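Local coordinates for protein endoglucanase A (Clostridium cellulolyticum, PDB 1EDG) that hydrolyses internal beta-1,4-glucosidic bonds of cellulose with a family 5 glycoside hydrolase catalytic domain, at residues Phe132-Ser135 and Gln136-Ala139; Lys142-Ile145 and Thr146-Ala150; Val190-Ile193 and Asn194-Gln198. All blocks are in the same frame, centred on the assembly; numbering follows the deposited sequence.

Interaction 1: residues Phe132-Ser135 and Gln136-Ala139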
# COMPACT_ATOMS: atom_id res chain seq x y z
N PHE A 132 14.88 -8.16 -9.17
CA PHE A 132 14.00 -9.05 -9.92
C PHE A 132 14.02 -10.34 -9.11
O PHE A 132 15.08 -10.94 -8.91
CB PHE A 132 14.51 -9.30 -11.35
CG PHE A 132 13.48 -9.92 -12.25
CD1 PHE A 132 12.55 -9.13 -12.92
CD2 PHE A 132 13.42 -11.30 -12.41
CE1 PHE A 132 11.57 -9.71 -13.74
CE2 PHE A 132 12.43 -11.89 -13.22
CZ PHE A 132 11.51 -11.09 -13.88
N PRO A 133 12.86 -10.75 -8.58
CA PRO A 133 12.71 -11.95 -7.75
C PRO A 133 12.82 -13.33 -8.42
O PRO A 133 11.83 -14.04 -8.54
CB PRO A 133 11.34 -11.74 -7.12
CG PRO A 133 10.57 -11.11 -8.22
CD PRO A 133 11.56 -10.08 -8.76
N SER A 134 14.03 -13.68 -8.85
CA SER A 134 14.30 -14.98 -9.44
C SER A 134 15.76 -15.29 -9.10
O SER A 134 16.56 -14.37 -8.91
CB SER A 134 14.05 -15.00 -10.96
OG SER A 134 15.09 -14.37 -11.68
N SER A 135 16.09 -16.57 -8.97
CA SER A 135 17.44 -16.98 -8.60
C SER A 135 18.58 -16.41 -9.44
O SER A 135 19.63 -16.04 -8.90
CB SER A 135 17.54 -18.50 -8.53
OG SER A 135 16.81 -18.99 -7.42
N GLN A 136 18.38 -16.31 -10.75
CA GLN A 136 19.44 -15.78 -11.61
C GLN A 136 19.80 -14.34 -11.26
O GLN A 136 20.94 -13.91 -11.45
CB GLN A 136 19.05 -15.87 -13.09
CG GLN A 136 20.20 -15.49 -14.02
CD GLN A 136 19.87 -15.68 -15.49
OE1 GLN A 136 18.76 -15.40 -15.94
NE2 GLN A 136 20.85 -16.16 -16.25
N TYR A 137 18.84 -13.61 -10.68
CA TYR A 137 19.07 -12.22 -10.33
C TYR A 137 19.23 -11.91 -8.85
O TYR A 137 19.21 -10.75 -8.45
CB TYR A 137 17.96 -11.36 -10.93
CG TYR A 137 17.97 -11.38 -12.44
CD1 TYR A 137 18.83 -10.56 -13.17
CD2 TYR A 137 17.14 -12.25 -13.14
CE1 TYR A 137 18.88 -10.61 -14.55
CE2 TYR A 137 17.18 -12.31 -14.53
CZ TYR A 137 18.05 -11.49 -15.23
OH TYR A 137 18.10 -11.56 -16.60
N MET A 138 19.49 -12.93 -8.03
CA MET A 138 19.64 -12.72 -6.59
C MET A 138 20.80 -11.83 -6.18
O MET A 138 20.67 -11.04 -5.24
CB MET A 138 19.71 -14.05 -5.84
CG MET A 138 18.34 -14.60 -5.42
SD MET A 138 17.39 -13.48 -4.33
CE MET A 138 16.31 -12.71 -5.54
N ALA A 139 21.92 -11.92 -6.88
CA ALA A 139 23.10 -11.12 -6.56
C ALA A 139 22.82 -9.62 -6.63
O ALA A 139 23.07 -8.90 -5.66
CB ALA A 139 24.25 -11.48 -7.49
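Phe132 and Tyr137, five residues apart, bring their rings together obliquely where the chain turns into a helix. The planes stand at 69° with centroids 5.7 Å apart. The rings touch through one corner each, Phe132 CD2 lying 3.9 Å from Tyr137 CD2, and Phe132 O also approaches Tyr137 CB, to 3.5 Å. The first torsions explain the meeting: the Phe132 ring is swung opposite its own backbone N (chi1 -166°), while that of Tyr137 lies opposite its carbonyl carbon (chi1 -64°). Ser134 OG sits beside this meeting point, at the edge and in the plane of each ring, 3.3 Å from Tyr137 CD2.

The backbone between the two rings is bent tightly. Pro133 is the centre of an inverse gamma turn, in which Ser134 N donates to Phe132 O over 2.9 Å. Next, Tyr137 N binds Ser134 O at 3.0 Å, with the donor lifted out of the carbonyl plane and the N-H rather bent away from the acceptor. Met138 N reaches Ser135 O at 3.2 Å in a straighter bond, although it too stands well above the plane of that carbonyl. Met138 is doubly bent, which folds CE back to 3.8 Å from Ser134 O.

Tyr137 occupies the N-cap position. Within the beta/alpha barrel, the contact joins the end of the loop after strand 116-120 to the start of helix 138-155. Helix 187-209 packs alongside, with Ile196 against Pro133 and Cys195 and Leu199 against Met138, while Ser135 OG bonds to Asp191.

Interaction 2: residues Lys142-Ile145 and Thr146-Ala150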
# COMPACT_ATOMS: atom_id res chain seq x y z
N LYS A 142 19.83 -8.49 -4.14
CA LYS A 142 20.25 -8.32 -2.76
C LYS A 142 21.02 -7.02 -2.60
O LYS A 142 20.82 -6.30 -1.62
CB LYS A 142 21.15 -9.47 -2.32
CG LYS A 142 20.42 -10.77 -2.02
CD LYS A 142 21.42 -11.89 -1.79
CE LYS A 142 20.92 -12.87 -0.76
NZ LYS A 142 21.01 -12.28 0.61
N LYS A 143 21.89 -6.72 -3.55
CA LYS A 143 22.68 -5.49 -3.48
C LYS A 143 21.77 -4.27 -3.53
O LYS A 143 21.96 -3.31 -2.78
CB LYS A 143 23.71 -5.42 -4.60
CG LYS A 143 24.64 -6.62 -4.64
CD LYS A 143 25.21 -6.95 -3.26
CE LYS A 143 25.87 -8.33 -3.23
NZ LYS A 143 24.93 -9.47 -3.48
N TYR A 144 20.76 -4.32 -4.39
CA TYR A 144 19.82 -3.21 -4.53
C TYR A 144 19.04 -2.96 -3.23
O TYR A 144 19.07 -1.85 -2.68
CB TYR A 144 18.84 -3.46 -5.69
CG TYR A 144 17.90 -2.30 -5.93
CD1 TYR A 144 18.34 -1.15 -6.59
CD2 TYR A 144 16.58 -2.32 -5.45
CE1 TYR A 144 17.51 -0.05 -6.75
CE2 TYR A 144 15.74 -1.22 -5.61
CZ TYR A 144 16.21 -0.08 -6.26
OH TYR A 144 15.41 1.02 -6.41
N ILE A 145 18.37 -4.00 -2.75
CA ILE A 145 17.57 -3.91 -1.53
C ILE A 145 18.39 -3.46 -0.31
O ILE A 145 17.97 -2.57 0.43
CB ILE A 145 16.85 -5.28 -1.24
CG1 ILE A 145 15.74 -5.53 -2.27
CG2 ILE A 145 16.28 -5.32 0.18
CD1 ILE A 145 14.58 -4.53 -2.23
N THR A 146 19.55 -4.06 -0.10
CA THR A 146 20.39 -3.70 1.04
C THR A 146 20.99 -2.29 0.95
O THR A 146 21.03 -1.57 1.95
CB THR A 146 21.51 -4.74 1.28
OG1 THR A 146 22.33 -4.84 0.11
CG2 THR A 146 20.91 -6.10 1.58
N SER A 147 21.44 -1.88 -0.24
CA SER A 147 22.03 -0.56 -0.42
C SER A 147 21.00 0.56 -0.24
O SER A 147 21.22 1.52 0.49
CB SER A 147 22.66 -0.43 -1.81
OG SER A 147 23.65 -1.42 -2.02
N VAL A 148 19.88 0.42 -0.94
CA VAL A 148 18.80 1.40 -0.88
C VAL A 148 18.23 1.52 0.54
O VAL A 148 18.08 2.63 1.06
CB VAL A 148 17.70 1.07 -1.91
CG1 VAL A 148 16.45 1.88 -1.66
CG2 VAL A 148 18.22 1.35 -3.32
N TRP A 149 17.96 0.39 1.18
CA TRP A 149 17.41 0.45 2.52
C TRP A 149 18.38 0.94 3.58
O TRP A 149 17.96 1.58 4.55
CB TRP A 149 16.72 -0.86 2.90
CG TRP A 149 15.34 -0.90 2.33
CD1 TRP A 149 14.88 -1.68 1.32
CD2 TRP A 149 14.25 -0.03 2.69
NE1 TRP A 149 13.59 -1.35 1.01
CE2 TRP A 149 13.17 -0.34 1.83
CE3 TRP A 149 14.09 0.99 3.64
CZ2 TRP A 149 11.94 0.33 1.90
CZ3 TRP A 149 12.87 1.66 3.70
CH2 TRP A 149 11.82 1.32 2.84
N ALA A 150 19.67 0.71 3.39
CA ALA A 150 20.66 1.19 4.35
C ALA A 150 20.65 2.73 4.30
O ALA A 150 20.75 3.39 5.33
CB ALA A 150 22.05 0.66 4.02
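Thr146 turns OG1 into the position between its backbone N and carbonyl carbon (chi1 59°), whereas Ser147 sets OG beside its own N, opposite the carbonyl carbon (chi1 -58°); both settings bend a hydroxyl back onto the preceding turn of the helix. Thr146 OG1 donates to Lys142 O at 2.7 Å, and Ser147 OG to Lys143 O at 2.6 Å. Each carbonyl also receives the ordinary helical N-H of the same residue, and in both cases amide and hydroxyl arrive from opposite faces of the carbonyl plane. Two successive carbonyls are thus gripped twice, and each hydroxyl finds its acceptor within the helix.

Four residues apart on another side, Val148 sets CG2 over one face of the Tyr144 ring, a CH-pi contact with the methyl 3.9 Å from the centroid and 18° off the normal. Ile145 and Trp149 run side by side, CG2 of Ile145 lying 4.1 Å from Trp149 CD1.

The whole contact is one continuous piece of helix 138-155. Against helix 187-209, Thr146 packs on Asp202 and Thr206, Ile145 on Phe203, and Lys142 forms a salt bridge with Asp202; Trp149 meets Phe165 of strand 163-166 and bonds to Gly167 O.

Interaction 3: residues Val190-Ile193 and Asn194-Gln198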
# COMPACT_ATOMS: atom_id res chain seq x y z
N VAL A 190 7.35 -20.57 -7.70
CA VAL A 190 7.81 -21.09 -6.41
C VAL A 190 9.22 -20.57 -6.14
O VAL A 190 9.53 -20.19 -5.01
CB VAL A 190 7.76 -22.64 -6.35
CG1 VAL A 190 8.38 -23.13 -5.05
CG2 VAL A 190 6.31 -23.11 -6.45
N ASP A 191 10.05 -20.53 -7.17
CA ASP A 191 11.40 -20.01 -7.04
C ASP A 191 11.30 -18.53 -6.63
O ASP A 191 11.99 -18.07 -5.72
CB ASP A 191 12.16 -20.13 -8.37
CG ASP A 191 13.49 -19.41 -8.36
OD1 ASP A 191 14.37 -19.78 -7.55
OD2 ASP A 191 13.67 -18.47 -9.16
N SER A 192 10.40 -17.81 -7.29
CA SER A 192 10.17 -16.38 -7.02
C SER A 192 9.75 -16.15 -5.56
O SER A 192 10.29 -15.29 -4.87
CB SER A 192 9.13 -15.83 -7.99
OG SER A 192 9.12 -14.41 -7.99
N ILE A 193 8.81 -16.96 -5.08
CA ILE A 193 8.31 -16.87 -3.70
C ILE A 193 9.46 -17.04 -2.71
O ILE A 193 9.55 -16.31 -1.71
CB ILE A 193 7.22 -17.93 -3.45
CG1 ILE A 193 5.94 -17.55 -4.20
CG2 ILE A 193 6.95 -18.10 -1.95
CD1 ILE A 193 4.84 -18.61 -4.15
N ASN A 194 10.34 -17.99 -2.98
CA ASN A 194 11.49 -18.23 -2.10
C ASN A 194 12.42 -17.03 -2.14
O ASN A 194 12.92 -16.58 -1.11
CB ASN A 194 12.22 -19.52 -2.51
CG ASN A 194 11.35 -20.76 -2.35
OD1 ASN A 194 10.46 -20.81 -1.49
ND2 ASN A 194 11.60 -21.77 -3.18
N CYS A 195 12.63 -16.48 -3.34
CA CYS A 195 13.48 -15.30 -3.50
C CYS A 195 12.90 -14.11 -2.74
O CYS A 195 13.63 -13.32 -2.15
CB CYS A 195 13.64 -14.95 -4.98
SG CYS A 195 14.75 -16.06 -5.90
N ILE A 196 11.57 -13.98 -2.77
CA ILE A 196 10.89 -12.89 -2.07
C ILE A 196 11.08 -13.06 -0.56
O ILE A 196 11.32 -12.08 0.15
CB ILE A 196 9.39 -12.82 -2.48
CG1 ILE A 196 9.28 -12.37 -3.94
CG2 ILE A 196 8.62 -11.89 -1.54
CD1 ILE A 196 7.89 -12.47 -4.53
N ASN A 197 11.03 -14.30 -0.08
CA ASN A 197 11.24 -14.57 1.34
C ASN A 197 12.65 -14.09 1.73
O ASN A 197 12.83 -13.45 2.77
CB ASN A 197 11.10 -16.07 1.66
CG ASN A 197 9.65 -16.54 1.66
OD1 ASN A 197 8.72 -15.76 1.90
ND2 ASN A 197 9.45 -17.83 1.41
N GLN A 198 13.63 -14.37 0.87
CA GLN A 198 15.01 -13.96 1.11
C GLN A 198 15.18 -12.44 1.09
O GLN A 198 15.83 -11.87 1.96
CB GLN A 198 15.95 -14.62 0.09
CG GLN A 198 16.01 -16.16 0.19
CD GLN A 198 16.86 -16.81 -0.91
OE1 GLN A 198 16.36 -17.62 -1.70
NE2 GLN A 198 18.14 -16.45 -0.96
O HOH W 1 14.30 -20.96 -4.99
O HOH W 2 7.18 -14.95 -0.40
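Val190 and Asn194 lie side by side and point the same way, Val190 CG1 approaching Asn194 ND2 to 4.0 Å; Ile193 and Asn197 repeat the pattern three residues further on. Asp191 and Cys195 touch lightly: the carboxylate lies opposite its backbone N (chi1 171°), which leaves Asp191 OD1 4.1 Å from Cys195 SG. Ile196 CG1 is pressed close to a backbone carbonyl, 3.2 Å from Ser192 O.

The backbone supplies four consecutive i to i+4 hydrogen bonds, running from Val190 O to Asn194 N through to Ile193 O to Asn197 N. The shortest joins Ile196 N to Ser192 O at 2.8 Å. They are the repeat of an alpha-helix, here part of helix 187-209, which follows barrel strand 163-166 and precedes strand 219-222 in the TIM barrel.

Water adds two bridges between successive turns. One molecule donates to Asp191 OD1 at 2.8 Å and accepts a weak bond from Asn194 ND2. The other donates both to Ile193 O, at 3.0 Å, and to Asn197 OD1.

Beyond the helix, Ser192 OG bonds to Pro133 O, Asn197 ND2 to Tyr235 O and Asn197 OD1 to Arg237 N; Asp191 is also bonded to Ser135.

How the interactions relate
From the N terminus, interaction 1 comes first, ending the loop that follows strand 116-120 and opening helix 138-155. Interaction 2 lies further along that helix, its centre about 14 Å from that of interaction 1. After strand 163-166 the chain reaches interaction 3 on helix 187-209. All three are local and run in series; none encloses or crosses another. Interactions 1 and 2 are joined through helix 138-155; only 1 and 3 are in direct contact, where two probable hydrogen bonds of serine side chains, together with Cys195 SG, tie the loop end to helix 187-209. Interactions 2 and 3 come no nearer than about 5 Å between nearest atoms.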